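Local coordinates for protein leucyl-trna synthetase (Plasmodium falciparum, PDB 5FOC) that probably joins leucine to its tRNA with ATP and, in the editing domain present here, removes wrongly attached amino acids, at residues Leu10-Val15 / Asn181-Ser186; Lys19-Ile24 / Asp113-Asp118; Thr96-Gly101 / Asn107-Glu112; Val121-Ser126 / Leu226-Asn231. The protein carries 2 engineered substitutions. All coordinates share one frame; numbering follows the deposited sequence.

Interaction 1 (Leu10-Val15 / Asn181-Ser186)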
loop_
_atom_site.group_PDB
_atom_site.type_symbol
_atom_site.label_atom_id
_atom_site.label_comp_id
_atom_site.label_asym_id
_atom_site.label_seq_id
_atom_site.Cartn_x
_atom_site.Cartn_y
_atom_site.Cartn_z
ATOM N N LEU A 10 5.849 -5.418 4.667
ATOM C CA LEU A 10 5.619 -4.217 3.850
ATOM C C LEU A 10 6.234 -4.418 2.473
ATOM O O LEU A 10 7.374 -4.825 2.336
ATOM C CB LEU A 10 6.202 -2.963 4.507
ATOM C CG LEU A 10 5.850 -2.718 5.976
ATOM C CD1 LEU A 10 6.417 -1.381 6.411
ATOM C CD2 LEU A 10 4.363 -2.831 6.219
ATOM N N ILE A 11 5.425 -4.144 1.453
ATOM C CA ILE A 11 5.847 -4.263 0.053
ATOM C C ILE A 11 5.948 -2.853 -0.500
ATOM O O ILE A 11 5.082 -2.029 -0.259
ATOM C CB ILE A 11 4.845 -5.133 -0.723
ATOM C CG1 ILE A 11 4.834 -6.573 -0.121
ATOM C CG2 ILE A 11 5.181 -5.192 -2.214
ATOM C CD1 ILE A 11 3.807 -7.505 -0.708
ATOM N N LYS A 12 7.049 -2.622 -1.247
ATOM C CA LYS A 12 7.246 -1.337 -1.943
ATOM C C LYS A 12 6.316 -1.249 -3.135
ATOM O O LYS A 12 6.420 -2.043 -4.031
ATOM C CB LYS A 12 8.678 -1.170 -2.361
ATOM C CG LYS A 12 9.614 -0.920 -1.186
ATOM C CD LYS A 12 11.051 -0.999 -1.576
ATOM C CE LYS A 12 12.035 -0.770 -0.456
ATOM N NZ LYS A 12 13.393 -0.982 -0.975
ATOM N N ILE A 13 5.369 -0.347 -3.045
ATOM C CA ILE A 13 4.385 -0.151 -4.096
ATOM C C ILE A 13 4.753 1.179 -4.791
ATOM O O ILE A 13 4.463 2.249 -4.317
ATOM C CB ILE A 13 2.925 -0.165 -3.557
ATOM C CG1 ILE A 13 2.570 -1.535 -2.979
ATOM C CG2 ILE A 13 1.927 0.169 -4.646
ATOM C CD1 ILE A 13 1.210 -1.587 -2.309
ATOM N N PHE A 14 5.372 1.049 -5.967
ATOM C CA PHE A 14 5.918 2.208 -6.647
ATOM C C PHE A 14 4.796 2.881 -7.449
ATOM O O PHE A 14 3.882 2.219 -7.946
ATOM C CB PHE A 14 6.983 1.739 -7.658
ATOM C CG PHE A 14 8.195 1.099 -7.013
ATOM C CD1 PHE A 14 9.241 1.872 -6.541
ATOM C CD2 PHE A 14 8.269 -0.270 -6.874
ATOM C CE1 PHE A 14 10.323 1.274 -5.909
ATOM C CE2 PHE A 14 9.362 -0.874 -6.251
ATOM C CZ PHE A 14 10.376 -0.104 -5.756
ATOM N N VAL A 15 4.876 4.203 -7.513
ATOM C CA VAL A 15 3.996 4.998 -8.382
ATOM C C VAL A 15 4.545 5.055 -9.824
ATOM O O VAL A 15 5.705 5.347 -10.028
ATOM C CB VAL A 15 3.862 6.422 -7.813
ATOM C CG1 VAL A 15 3.186 7.393 -8.781
ATOM C CG2 VAL A 15 3.139 6.390 -6.452
ATOM N N ASN A 181 13.934 7.461 -0.964
ATOM C CA ASN A 181 12.525 7.130 -1.215
ATOM C C ASN A 181 11.598 8.055 -0.471
ATOM O O ASN A 181 11.857 8.373 0.723
ATOM C CB ASN A 181 12.233 5.669 -0.776
ATOM C CG ASN A 181 13.087 4.662 -1.511
ATOM O OD1 ASN A 181 13.591 4.961 -2.604
ATOM N ND2 ASN A 181 13.282 3.485 -0.943
ATOM N N ILE A 182 10.549 8.520 -1.151
ATOM C CA ILE A 182 9.434 9.178 -0.532
ATOM C C ILE A 182 8.447 8.083 -0.209
ATOM O O ILE A 182 7.856 7.522 -1.086
ATOM C CB ILE A 182 8.777 10.235 -1.429
ATOM C CG1 ILE A 182 9.760 11.357 -1.688
ATOM C CG2 ILE A 182 7.525 10.775 -0.786
ATOM C CD1 ILE A 182 9.435 12.178 -2.908
ATOM N N TYR A 183 8.237 7.794 1.100
ATOM C CA TYR A 183 7.204 6.869 1.506
ATOM C C TYR A 183 5.879 7.496 1.859
ATOM O O TYR A 183 5.844 8.575 2.414
ATOM C CB TYR A 183 7.705 6.054 2.712
ATOM C CG TYR A 183 8.846 5.104 2.422
ATOM C CD1 TYR A 183 8.785 4.192 1.346
ATOM C CD2 TYR A 183 10.039 5.126 3.174
ATOM C CE1 TYR A 183 9.823 3.305 1.084
ATOM C CE2 TYR A 183 11.089 4.245 2.902
ATOM C CZ TYR A 183 10.984 3.325 1.863
ATOM O OH TYR A 183 11.958 2.433 1.501
ATOM N N VAL A 184 4.795 6.825 1.470
ATOM C CA VAL A 184 3.459 7.220 1.823
ATOM C C VAL A 184 2.935 6.156 2.812
ATOM O O VAL A 184 2.957 4.943 2.517
ATOM C CB VAL A 184 2.484 7.253 0.628
ATOM C CG1 VAL A 184 1.169 7.850 1.039
ATOM C CG2 VAL A 184 3.087 8.088 -0.524
ATOM N N CYS A 185 2.423 6.640 3.934
ATOM C CA CYS A 185 2.004 5.717 5.041
ATOM C C CYS A 185 1.149 6.465 6.042
ATOM O O CYS A 185 1.119 7.681 6.089
ATOM C CB CYS A 185 3.235 5.149 5.699
ATOM S SG CYS A 185 4.356 6.381 6.402
ATOM N N SER A 186 0.493 5.682 6.906
ATOM C CA SER A 186 -0.332 6.242 7.944
ATOM C C SER A 186 0.525 6.876 9.088
ATOM O O SER A 186 1.698 6.556 9.295
ATOM C CB SER A 186 -1.207 5.126 8.553
ATOM O OG SER A 186 -0.390 4.114 9.131
#
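The central mixed sheet of the editing domain brings Lys-12 against Tyr-183 and Asn-181. Strands 7-15 and 181-185 are second neighbours in this sheet, with strand 120-127 between them. Lys-12 and Tyr-183 have CA atoms 8.9 Å apart, so side chains must span the gap. The Lys-12 CG lies beside the backbone N (chi1 -71°), and the chain beyond it is extended. Its CE meets the phenol oxygen, with Lys-12 CE 3.8 Å from Tyr-183 OH. No hydrogen bond joins the two segments. Within 181-186, Asn-181 ND2 donates to Tyr-183 OH at 3.0 Å. This bond is nearly straight, and the oxygen lies in the amide plane. Asn-181 CB also covers the rim of one face of the Tyr-183 ring, 3.7 Å above its plane. The phenol is therefore held by its oxygen and by its ring.

The polar ends are buried but satisfied. Lys-12 NZ forms a salt bridge with Asp-154 and a hydrogen bond to Leu-367 O; Asn-181 ND2 also reaches Asp-154, and Tyr-183 OH bonds to Phe-153 O. Phe-370 of strand 369-373, which also pairs with strand 7-15, touches both Lys-12 and Tyr-183.

Interaction 2 (Lys19-Ile24 / Asp113-Asp118)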
loop_
_atom_site.group_PDB
_atom_site.type_symbol
_atom_site.label_atom_id
_atom_site.label_comp_id
_atom_site.label_asym_id
_atom_site.label_seq_id
_atom_site.Cartn_x
_atom_site.Cartn_y
_atom_site.Cartn_z
ATOM N N LYS A 19 4.857 12.272 -12.350
ATOM C CA LYS A 19 4.447 13.632 -12.593
ATOM C C LYS A 19 3.032 13.954 -12.144
ATOM O O LYS A 19 2.779 15.031 -11.661
ATOM C CB LYS A 19 4.558 13.926 -14.131
ATOM C CG LYS A 19 6.003 13.954 -14.568
ATOM C CD LYS A 19 6.155 14.135 -16.106
ATOM C CE LYS A 19 7.618 14.082 -16.516
ATOM N NZ LYS A 19 7.759 14.448 -17.980
ATOM N N ASP A 20 2.096 13.017 -12.281
ATOM C CA ASP A 20 0.745 13.221 -11.707
ATOM C C ASP A 20 0.782 13.241 -10.142
ATOM O O ASP A 20 0.066 14.020 -9.506
ATOM C CB ASP A 20 -0.224 12.112 -12.151
ATOM C CG ASP A 20 -0.599 12.204 -13.622
ATOM O OD1 ASP A 20 -0.474 13.286 -14.273
ATOM O OD2 ASP A 20 -1.065 11.163 -14.133
ATOM N N PHE A 21 1.670 12.415 -9.583
ATOM C CA PHE A 21 1.877 12.469 -8.142
ATOM C C PHE A 21 2.371 13.865 -7.704
ATOM O O PHE A 21 1.901 14.419 -6.712
ATOM C CB PHE A 21 2.858 11.372 -7.686
ATOM C CG PHE A 21 2.963 11.226 -6.138
ATOM C CD1 PHE A 21 3.837 12.000 -5.403
ATOM C CD2 PHE A 21 2.164 10.321 -5.502
ATOM C CE1 PHE A 21 3.875 11.893 -3.984
ATOM C CE2 PHE A 21 2.231 10.185 -4.089
ATOM C CZ PHE A 21 3.102 10.954 -3.367
ATOM N N TYR A 22 3.354 14.426 -8.420
ATOM C CA TYR A 22 3.802 15.792 -8.164
ATOM C C TYR A 22 2.648 16.833 -8.227
ATOM O O TYR A 22 2.616 17.769 -7.441
ATOM C CB TYR A 22 4.877 16.158 -9.211
ATOM C CG TYR A 22 5.402 17.558 -9.153
ATOM C CD1 TYR A 22 5.855 18.135 -7.971
ATOM C CD2 TYR A 22 5.515 18.330 -10.347
ATOM C CE1 TYR A 22 6.349 19.423 -7.950
ATOM C CE2 TYR A 22 6.016 19.591 -10.313
ATOM C CZ TYR A 22 6.432 20.159 -9.148
ATOM O OH TYR A 22 6.946 21.429 -9.108
ATOM N N SER A 23 1.753 16.721 -9.224
ATOM C CA SER A 23 0.586 17.630 -9.298
ATOM C C SER A 23 -0.279 17.522 -8.024
ATOM O O SER A 23 -0.683 18.535 -7.449
ATOM C CB SER A 23 -0.299 17.315 -10.487
ATOM O OG SER A 23 0.462 17.464 -11.639
ATOM N N ILE A 24 -0.553 16.274 -7.631
ATOM C CA ILE A 24 -1.312 16.017 -6.403
ATOM C C ILE A 24 -0.610 16.652 -5.187
ATOM O O ILE A 24 -1.249 17.380 -4.422
ATOM C CB ILE A 24 -1.573 14.500 -6.189
ATOM C CG1 ILE A 24 -2.487 13.911 -7.274
ATOM C CG2 ILE A 24 -2.169 14.239 -4.786
ATOM C CD1 ILE A 24 -2.468 12.388 -7.349
ATOM N N ASP A 113 11.686 17.765 -10.300
ATOM C CA ASP A 113 12.908 16.928 -10.285
ATOM C C ASP A 113 12.927 16.042 -9.019
ATOM O O ASP A 113 13.413 14.930 -9.053
ATOM C CB ASP A 113 14.187 17.768 -10.268
ATOM C CG ASP A 113 14.578 18.358 -11.627
ATOM O OD1 ASP A 113 14.065 17.911 -12.671
ATOM O OD2 ASP A 113 15.443 19.254 -11.601
ATOM N N PHE A 114 12.391 16.564 -7.938
ATOM C CA PHE A 114 12.394 15.775 -6.707
ATOM C C PHE A 114 11.638 14.462 -6.848
ATOM O O PHE A 114 12.076 13.427 -6.326
ATOM C CB PHE A 114 11.813 16.579 -5.574
ATOM C CG PHE A 114 12.177 16.071 -4.212
ATOM C CD1 PHE A 114 13.476 16.185 -3.747
ATOM C CD2 PHE A 114 11.222 15.536 -3.399
ATOM C CE1 PHE A 114 13.833 15.807 -2.462
ATOM C CE2 PHE A 114 11.571 15.098 -2.119
ATOM C CZ PHE A 114 12.876 15.233 -1.660
ATOM N N PHE A 115 10.496 14.487 -7.533
ATOM C CA PHE A 115 9.630 13.337 -7.725
ATOM C C PHE A 115 9.966 12.501 -8.954
ATOM O O PHE A 115 9.618 11.311 -8.980
ATOM C CB PHE A 115 8.191 13.793 -7.792
ATOM C CG PHE A 115 7.785 14.566 -6.592
ATOM C CD1 PHE A 115 8.069 15.924 -6.467
ATOM C CD2 PHE A 115 7.159 13.922 -5.533
ATOM C CE1 PHE A 115 7.729 16.626 -5.304
ATOM C CE2 PHE A 115 6.808 14.616 -4.379
ATOM C CZ PHE A 115 7.096 15.947 -4.240
ATOM N N VAL A 116 10.586 13.119 -9.971
ATOM C CA VAL A 116 10.943 12.429 -11.218
ATOM C C VAL A 116 12.398 11.910 -11.233
ATOM O O VAL A 116 12.653 10.802 -11.689
ATOM C CB VAL A 116 10.708 13.337 -12.461
ATOM C CG1 VAL A 116 11.152 12.621 -13.739
ATOM C CG2 VAL A 116 9.246 13.712 -12.550
ATOM N N LYS A 117 13.347 12.724 -10.774
ATOM C CA LYS A 117 14.763 12.373 -10.853
ATOM C C LYS A 117 15.360 11.952 -9.512
ATOM O O LYS A 117 16.097 10.965 -9.456
ATOM C CB LYS A 117 15.545 13.542 -11.406
ATOM C CG LYS A 117 15.235 13.880 -12.867
ATOM C CD LYS A 117 16.356 14.736 -13.426
ATOM C CE LYS A 117 15.965 15.473 -14.690
ATOM N NZ LYS A 117 17.043 16.448 -14.962
ATOM N N ASP A 118 15.034 12.668 -8.437
ATOM C CA ASP A 118 15.834 12.595 -7.228
ATOM C C ASP A 118 15.390 11.390 -6.360
ATOM O O ASP A 118 16.250 10.688 -5.808
ATOM C CB ASP A 118 15.704 13.881 -6.363
ATOM C CG ASP A 118 16.325 15.145 -7.000
ATOM O OD1 ASP A 118 17.066 15.049 -8.003
ATOM O OD2 ASP A 118 16.065 16.269 -6.457
#
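Helices 18-35 and 112-118 pack nearly antiparallel, their short segments 9.1 Å apart at the axes and at 157°, with Tyr-22 opposite Phe-115. The pair is a helix-helix packing beside the central sheet of the editing domain. It is held by apolar contacts, with no hydrogen bond across it.

Phe-115 turns one side of its ring to helix 18-35, meeting Tyr-22 along its CD1-CE1 edge and Phe-21 along its CD2-CE2 edge. Its CG lies beside the backbone N (chi1 -56°), which points the ring there. At the CD1 edge, Phe-115 CD1 is 3.5 Å from Tyr-22 CD1. These two rings meet obliquely, with planes at 33°. Tyr-22 CA lies over one face of the Phe-115 ring. At the CD2 edge, Phe-115 CD2 comes to the edge of the Phe-21 ring, 3.8 Å from Phe-21 CD1. Phe-21 reaches on to Val-121 and Val-184 of the sheet, and Phe-115 also meets the ring of Phe-25. Nearer the solvent, the aliphatic part of Lys-19 crosses Val-116 obliquely, with Lys-19 CG 3.8 Å from Val-116 CG2.

Helix 112-118 widens into a pi-type turn at 114-118. There Asp-113 O accepts two backbone bonds, from Lys-117 N at 2.8 Å and from Asp-118 N at 2.9 Å.

Interaction 3 (Thr96-Gly101 / Asn107-Glu112)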
loop_
_atom_site.group_PDB
_atom_site.type_symbol
_atom_site.label_atom_id
_atom_site.label_comp_id
_atom_site.label_asym_id
_atom_site.label_seq_id
_atom_site.Cartn_x
_atom_site.Cartn_y
_atom_site.Cartn_z
ATOM N N THR A 96 6.085 19.732 7.647
ATOM C CA THR A 96 7.071 20.345 8.523
ATOM C C THR A 96 7.479 21.717 7.931
ATOM O O THR A 96 7.859 21.827 6.750
ATOM C CB THR A 96 8.278 19.429 8.682
ATOM O OG1 THR A 96 7.871 18.149 9.235
ATOM C CG2 THR A 96 9.378 20.095 9.530
ATOM N N ASP A 97 7.345 22.769 8.742
ATOM C CA ASP A 97 7.703 24.110 8.314
ATOM C C ASP A 97 9.191 24.226 7.985
ATOM O O ASP A 97 10.044 23.600 8.621
ATOM C CB ASP A 97 7.344 25.141 9.381
ATOM C CG ASP A 97 5.858 25.271 9.571
ATOM O OD1 ASP A 97 5.274 24.445 10.297
ATOM O OD2 ASP A 97 5.270 26.188 8.961
ATOM N N PHE A 98 9.478 25.036 6.982
ATOM C CA PHE A 98 10.843 25.353 6.602
ATOM C C PHE A 98 11.296 26.580 7.368
ATOM O O PHE A 98 10.602 27.589 7.405
ATOM C CB PHE A 98 10.954 25.576 5.087
ATOM C CG PHE A 98 10.684 24.347 4.295
ATOM C CD1 PHE A 98 11.696 23.449 4.022
ATOM C CD2 PHE A 98 9.396 24.053 3.871
ATOM C CE1 PHE A 98 11.438 22.290 3.291
ATOM C CE2 PHE A 98 9.126 22.899 3.148
ATOM C CZ PHE A 98 10.147 22.010 2.861
ATOM N N GLU A 99 12.465 26.456 7.989
ATOM C CA GLU A 99 13.086 27.493 8.794
ATOM C C GLU A 99 13.753 28.550 7.905
ATOM O O GLU A 99 13.907 28.366 6.657
ATOM C CB GLU A 99 14.124 26.865 9.733
ATOM C CG GLU A 99 13.604 25.750 10.643
ATOM C CD GLU A 99 12.807 26.253 11.830
ATOM O OE1 GLU A 99 13.103 27.357 12.340
ATOM O OE2 GLU A 99 11.889 25.529 12.271
ATOM N N LYS A 100 14.156 29.658 8.529
ATOM C CA LYS A 100 14.486 30.887 7.782
ATOM C C LYS A 100 15.476 30.693 6.615
ATOM O O LYS A 100 15.243 31.195 5.501
ATOM C CB LYS A 100 14.990 31.993 8.726
ATOM C CG LYS A 100 14.686 33.403 8.237
ATOM C CD LYS A 100 15.813 34.010 7.414
ATOM C CE LYS A 100 15.485 35.448 7.034
ATOM N NZ LYS A 100 16.695 36.197 6.597
ATOM N N GLY A 101 16.551 29.949 6.876
ATOM C CA GLY A 101 17.586 29.672 5.880
ATOM C C GLY A 101 17.470 28.348 5.140
ATOM O O GLY A 101 18.472 27.848 4.608
ATOM N N ASN A 107 12.925 24.775 -2.203
ATOM C CA ASN A 107 12.998 24.805 -3.660
ATOM C C ASN A 107 13.404 23.468 -4.310
ATOM O O ASN A 107 13.038 23.196 -5.459
ATOM C CB ASN A 107 13.988 25.892 -4.115
ATOM C CG ASN A 107 13.479 27.311 -3.899
ATOM O OD1 ASN A 107 12.299 27.540 -3.641
ATOM N ND2 ASN A 107 14.402 28.287 -3.973
ATOM N N LYS A 108 14.167 22.651 -3.575
ATOM C CA LYS A 108 14.579 21.331 -4.032
ATOM C C LYS A 108 13.430 20.317 -3.938
ATOM O O LYS A 108 13.264 19.475 -4.821
ATOM C CB LYS A 108 15.789 20.846 -3.217
ATOM C CG LYS A 108 16.431 19.539 -3.678
ATOM C CD LYS A 108 17.587 19.135 -2.756
ATOM C CE LYS A 108 18.571 18.121 -3.357
ATOM N NZ LYS A 108 17.934 16.946 -4.012
ATOM N N ILE A 109 12.641 20.407 -2.865
ATOM C CA ILE A 109 11.559 19.430 -2.597
ATOM C C ILE A 109 10.354 19.790 -3.463
ATOM O O ILE A 109 9.788 18.897 -4.101
ATOM C CB ILE A 109 11.170 19.333 -1.071
ATOM C CG1 ILE A 109 12.377 18.868 -0.292
ATOM C CG2 ILE A 109 10.046 18.337 -0.894
ATOM C CD1 ILE A 109 12.261 19.187 1.166
ATOM N N TRP A 110 9.975 21.076 -3.487
ATOM C CA TRP A 110 8.784 21.537 -4.236
ATOM C C TRP A 110 9.158 21.767 -5.690
ATOM O O TRP A 110 9.251 22.891 -6.149
ATOM C CB TRP A 110 8.176 22.782 -3.605
ATOM C CG TRP A 110 7.684 22.546 -2.154
ATOM C CD1 TRP A 110 7.776 21.396 -1.398
ATOM C CD2 TRP A 110 7.021 23.500 -1.334
ATOM N NE1 TRP A 110 7.229 21.595 -0.134
ATOM C CE2 TRP A 110 6.772 22.879 -0.063
ATOM C CE3 TRP A 110 6.646 24.836 -1.514
ATOM C CZ2 TRP A 110 6.107 23.535 0.955
ATOM C CZ3 TRP A 110 6.031 25.493 -0.476
ATOM C CH2 TRP A 110 5.756 24.832 0.744
ATOM N N ASN A 111 9.474 20.688 -6.360
ATOM C CA ASN A 111 10.179 20.737 -7.660
ATOM C C ASN A 111 9.877 19.461 -8.355
ATOM O O ASN A 111 10.001 18.394 -7.801
ATOM C CB ASN A 111 11.692 20.880 -7.384
ATOM C CG ASN A 111 12.499 21.260 -8.594
ATOM O OD1 ASN A 111 12.412 20.635 -9.637
ATOM N ND2 ASN A 111 13.360 22.224 -8.419
ATOM N N GLU A 112 9.539 19.500 -9.640
ATOM C CA GLU A 112 9.283 18.257 -10.351
ATOM C C GLU A 112 10.444 17.259 -10.275
ATOM O O GLU A 112 10.208 16.040 -10.217
ATOM C CB GLU A 112 9.043 18.569 -11.863
ATOM C CG GLU A 112 8.438 17.405 -12.619
ATOM C CD GLU A 112 8.634 17.556 -14.133
ATOM O OE1 GLU A 112 9.810 17.552 -14.553
ATOM O OE2 GLU A 112 7.636 17.696 -14.867
#
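Phe-98 sets the far edge of its ring against Ile-109 and Trp-110, which stand at the end of helix 103-109. Its CE1 meets the methyl tip of Ile-109, with Phe-98 CE1 3.8 Å from Ile-109 CD1. That methyl lies in the plane of the Phe-98 ring, at its edge. Across CZ, the other meta carbon turns to the indole, and Phe-98 CE2 is 3.8 Å from Trp-110 CZ2. The two side chains form an offset edge-to-face (T-shaped) pair. The edge of Phe-98 points to the face of the five-membered ring of Trp-110, and the planes are at 89°.

The turn that carries the indole is held by backbone and Asn-111 bonds. Trp-110 is the first residue to leave the helix and the centre of an inverse gamma turn, with a weak bond from Asn-111 N to Ile-109 O. Asn-111 then ties the two helices together. Its ND2 donates back to Asn-107 O at 3.1 Å, with the carbonyl oxygen in the amide plane. Asn-111 is also the N-cap of helix 112-118, its OD1 accepting from Asp-113 N.

Further out, Phe-95 makes a second edge-to-face pair with Trp-110. The indole packs on Met-26, Ile-29 and Gln-33 of helix 18-35, while Ile-109 rests on Ile-176 of helix 172-178. The contact thus folds the loop before helix 103-109 back over that helix, between helices 18-35 and 172-178.

Interaction 4 (Val121-Ser126 / Leu226-Asn231)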
loop_
_atom_site.group_PDB
_atom_site.type_symbol
_atom_site.label_atom_id
_atom_site.label_comp_id
_atom_site.label_asym_id
_atom_site.label_seq_id
_atom_site.Cartn_x
_atom_site.Cartn_y
_atom_site.Cartn_z
ATOM N N VAL A 121 8.969 7.292 -5.457
ATOM C CA VAL A 121 7.736 7.515 -4.690
ATOM C C VAL A 121 7.102 6.171 -4.427
ATOM O O VAL A 121 6.743 5.456 -5.338
ATOM C CB VAL A 121 6.726 8.437 -5.381
ATOM C CG1 VAL A 121 5.482 8.598 -4.511
ATOM C CG2 VAL A 121 7.349 9.789 -5.781
ATOM N N ILE A 122 6.971 5.802 -3.121
ATOM C CA ILE A 122 6.625 4.454 -2.791
ATOM C C ILE A 122 5.528 4.452 -1.708
ATOM O O ILE A 122 5.765 5.048 -0.618
ATOM C CB ILE A 122 7.849 3.652 -2.272
ATOM C CG1 ILE A 122 8.929 3.501 -3.344
ATOM C CG2 ILE A 122 7.429 2.288 -1.695
ATOM C CD1 ILE A 122 10.261 3.050 -2.834
ATOM N N PHE A 123 4.387 3.838 -2.003
ATOM C CA PHE A 123 3.363 3.493 -0.990
ATOM C C PHE A 123 3.869 2.242 -0.289
ATOM O O PHE A 123 4.308 1.301 -0.849
ATOM C CB PHE A 123 1.982 3.255 -1.635
ATOM C CG PHE A 123 1.287 4.501 -2.100
ATOM C CD1 PHE A 123 1.655 5.112 -3.309
ATOM C CD2 PHE A 123 0.277 5.077 -1.375
ATOM C CE1 PHE A 123 0.971 6.258 -3.732
ATOM C CE2 PHE A 123 -0.370 6.217 -1.775
ATOM C CZ PHE A 123 -0.040 6.807 -2.980
ATOM N N LEU A 124 3.749 2.257 1.079
ATOM C CA LEU A 124 4.190 1.072 1.815
ATOM C C LEU A 124 2.965 0.203 2.110
ATOM O O LEU A 124 2.161 0.559 2.991
ATOM C CB LEU A 124 4.895 1.498 3.097
ATOM C CG LEU A 124 6.285 2.093 2.983
ATOM C CD1 LEU A 124 6.785 2.657 4.315
ATOM C CD2 LEU A 124 7.250 1.054 2.459
ATOM N N GLY A 125 2.798 -0.871 1.316
ATOM C CA GLY A 125 1.654 -1.749 1.352
ATOM C C GLY A 125 1.931 -2.750 2.465
ATOM O O GLY A 125 3.031 -3.209 2.545
ATOM N N SER A 126 0.901 -3.122 3.188
ATOM C CA SER A 126 1.085 -4.066 4.330
ATOM C C SER A 126 0.292 -5.346 4.056
ATOM O O SER A 126 -0.887 -5.263 3.676
ATOM C CB SER A 126 0.556 -3.341 5.535
ATOM O OG SER A 126 0.754 -4.248 6.624
ATOM N N LEU A 226 -4.514 6.630 -9.165
ATOM C CA LEU A 226 -3.105 6.552 -9.471
ATOM C C LEU A 226 -2.707 5.138 -9.817
ATOM O O LEU A 226 -3.165 4.161 -9.199
ATOM C CB LEU A 226 -2.207 6.988 -8.318
ATOM C CG LEU A 226 -1.930 8.435 -8.013
ATOM C CD1 LEU A 226 -0.922 8.538 -6.868
ATOM C CD2 LEU A 226 -1.329 9.093 -9.232
ATOM N N GLU A 227 -1.801 5.023 -10.766
ATOM C CA GLU A 227 -1.300 3.723 -11.185
ATOM C C GLU A 227 -0.062 3.409 -10.347
ATOM O O GLU A 227 0.839 4.231 -10.196
ATOM C CB GLU A 227 -0.997 3.777 -12.733
ATOM C CG GLU A 227 -0.611 2.402 -13.258
ATOM C CD GLU A 227 -0.172 2.410 -14.725
ATOM O OE1 GLU A 227 0.296 3.463 -15.153
ATOM O OE2 GLU A 227 -0.257 1.366 -15.379
ATOM N N THR A 228 -0.069 2.200 -9.747
ATOM C CA THR A 228 1.093 1.694 -8.985
ATOM C C THR A 228 1.564 0.324 -9.505
ATOM O O THR A 228 0.855 -0.355 -10.271
ATOM C CB THR A 228 0.791 1.629 -7.455
ATOM O OG1 THR A 228 -0.187 0.632 -7.247
ATOM C CG2 THR A 228 0.318 2.999 -6.935
ATOM N N TYR A 229 2.742 -0.106 -9.039
ATOM C CA TYR A 229 3.212 -1.440 -9.344
ATOM C C TYR A 229 4.188 -1.874 -8.239
ATOM O O TYR A 229 4.709 -1.036 -7.513
ATOM C CB TYR A 229 3.828 -1.522 -10.780
ATOM C CG TYR A 229 5.098 -0.759 -10.891
ATOM C CD1 TYR A 229 5.086 0.620 -11.037
ATOM C CD2 TYR A 229 6.331 -1.402 -10.767
ATOM C CE1 TYR A 229 6.269 1.348 -11.105
ATOM C CE2 TYR A 229 7.519 -0.680 -10.781
ATOM C CZ TYR A 229 7.486 0.696 -10.981
ATOM O OH TYR A 229 8.688 1.398 -11.025
ATOM N N THR A 230 4.441 -3.173 -8.202
ATOM C CA THR A 230 5.524 -3.718 -7.356
ATOM C C THR A 230 6.485 -4.508 -8.233
ATOM O O THR A 230 6.164 -4.761 -9.440
ATOM C CB THR A 230 4.982 -4.698 -6.278
ATOM O OG1 THR A 230 4.659 -5.948 -6.879
ATOM C CG2 THR A 230 3.799 -4.102 -5.508
ATOM N N ASN A 231 7.630 -4.928 -7.721
ATOM C CA ASN A 231 8.537 -5.777 -8.497
ATOM C C ASN A 231 8.199 -7.270 -8.411
ATOM O O ASN A 231 8.946 -8.114 -8.921
ATOM C CB ASN A 231 9.994 -5.515 -8.101
ATOM C CG ASN A 231 10.464 -4.143 -8.540
ATOM O OD1 ASN A 231 10.127 -3.670 -9.645
ATOM N ND2 ASN A 231 11.262 -3.506 -7.723
#
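Apolar packing makes up this contact, and Phe-123 carries it. Strands 120-127 and 227-229 do not pair with each other, and Phe-123 and Thr-228 have CA atoms 8.5 Å apart. The Phe-123 CG sits beside the backbone N (chi1 -74°), and the ring reaches toward 226-231. There it meets two side chains obliquely. Phe-123 CE1 is 4.3 Å from Leu-226 CD1, and Phe-123 CD1 is 4.4 Å from Thr-228 CG2. These are loose approaches, and the area they bury is small. Phe-223 adds an edge-to-face ring contact to Phe-123.

Polar bonding is all to partners outside the pair. Thr-228 divides its two branches. The methyl CG2 is the branch nearest the phenyl ring, while OG1 hydrogen-bonds to Leu-238 O and to Thr-139 OG1. The hydroxyl is thereby satisfied although the residue is buried.

Backbone hydrogen bonding runs through strand 7-15, which is antiparallel to both strands and joins them. Phe-123 pairs with its Ile-13, and Tyr-229 with its Phe-14. On the other side, strand 120-127 pairs with strand 181-185, parallel to it. Phe-21 and Ile-24 of helix 18-35 pack on Leu-226.

Interactions 1 and 4 share the central mixed sheet, with centres about 6 Å apart. Strand 7-15 is the common element: it carries one side of interaction 1 and separates the strands of interaction 4. Interaction 2 lies about 14 Å from interaction 1 and 15 Å from interaction 4, where Phe-21 and Phe-115 rest on sheet residues. Interaction 3 is more peripheral, about 15 Å from interaction 2 and 25 Å from interaction 4, between centres. A salt bridge from Lys-108 to Asp-118 links 2 and 3. Along the chain, 3 is nested in 2 and 2 in 1, while 1 and 4 alternate. The contacts thus run from the central sheet, through the helices beside it, to the domain's periphery.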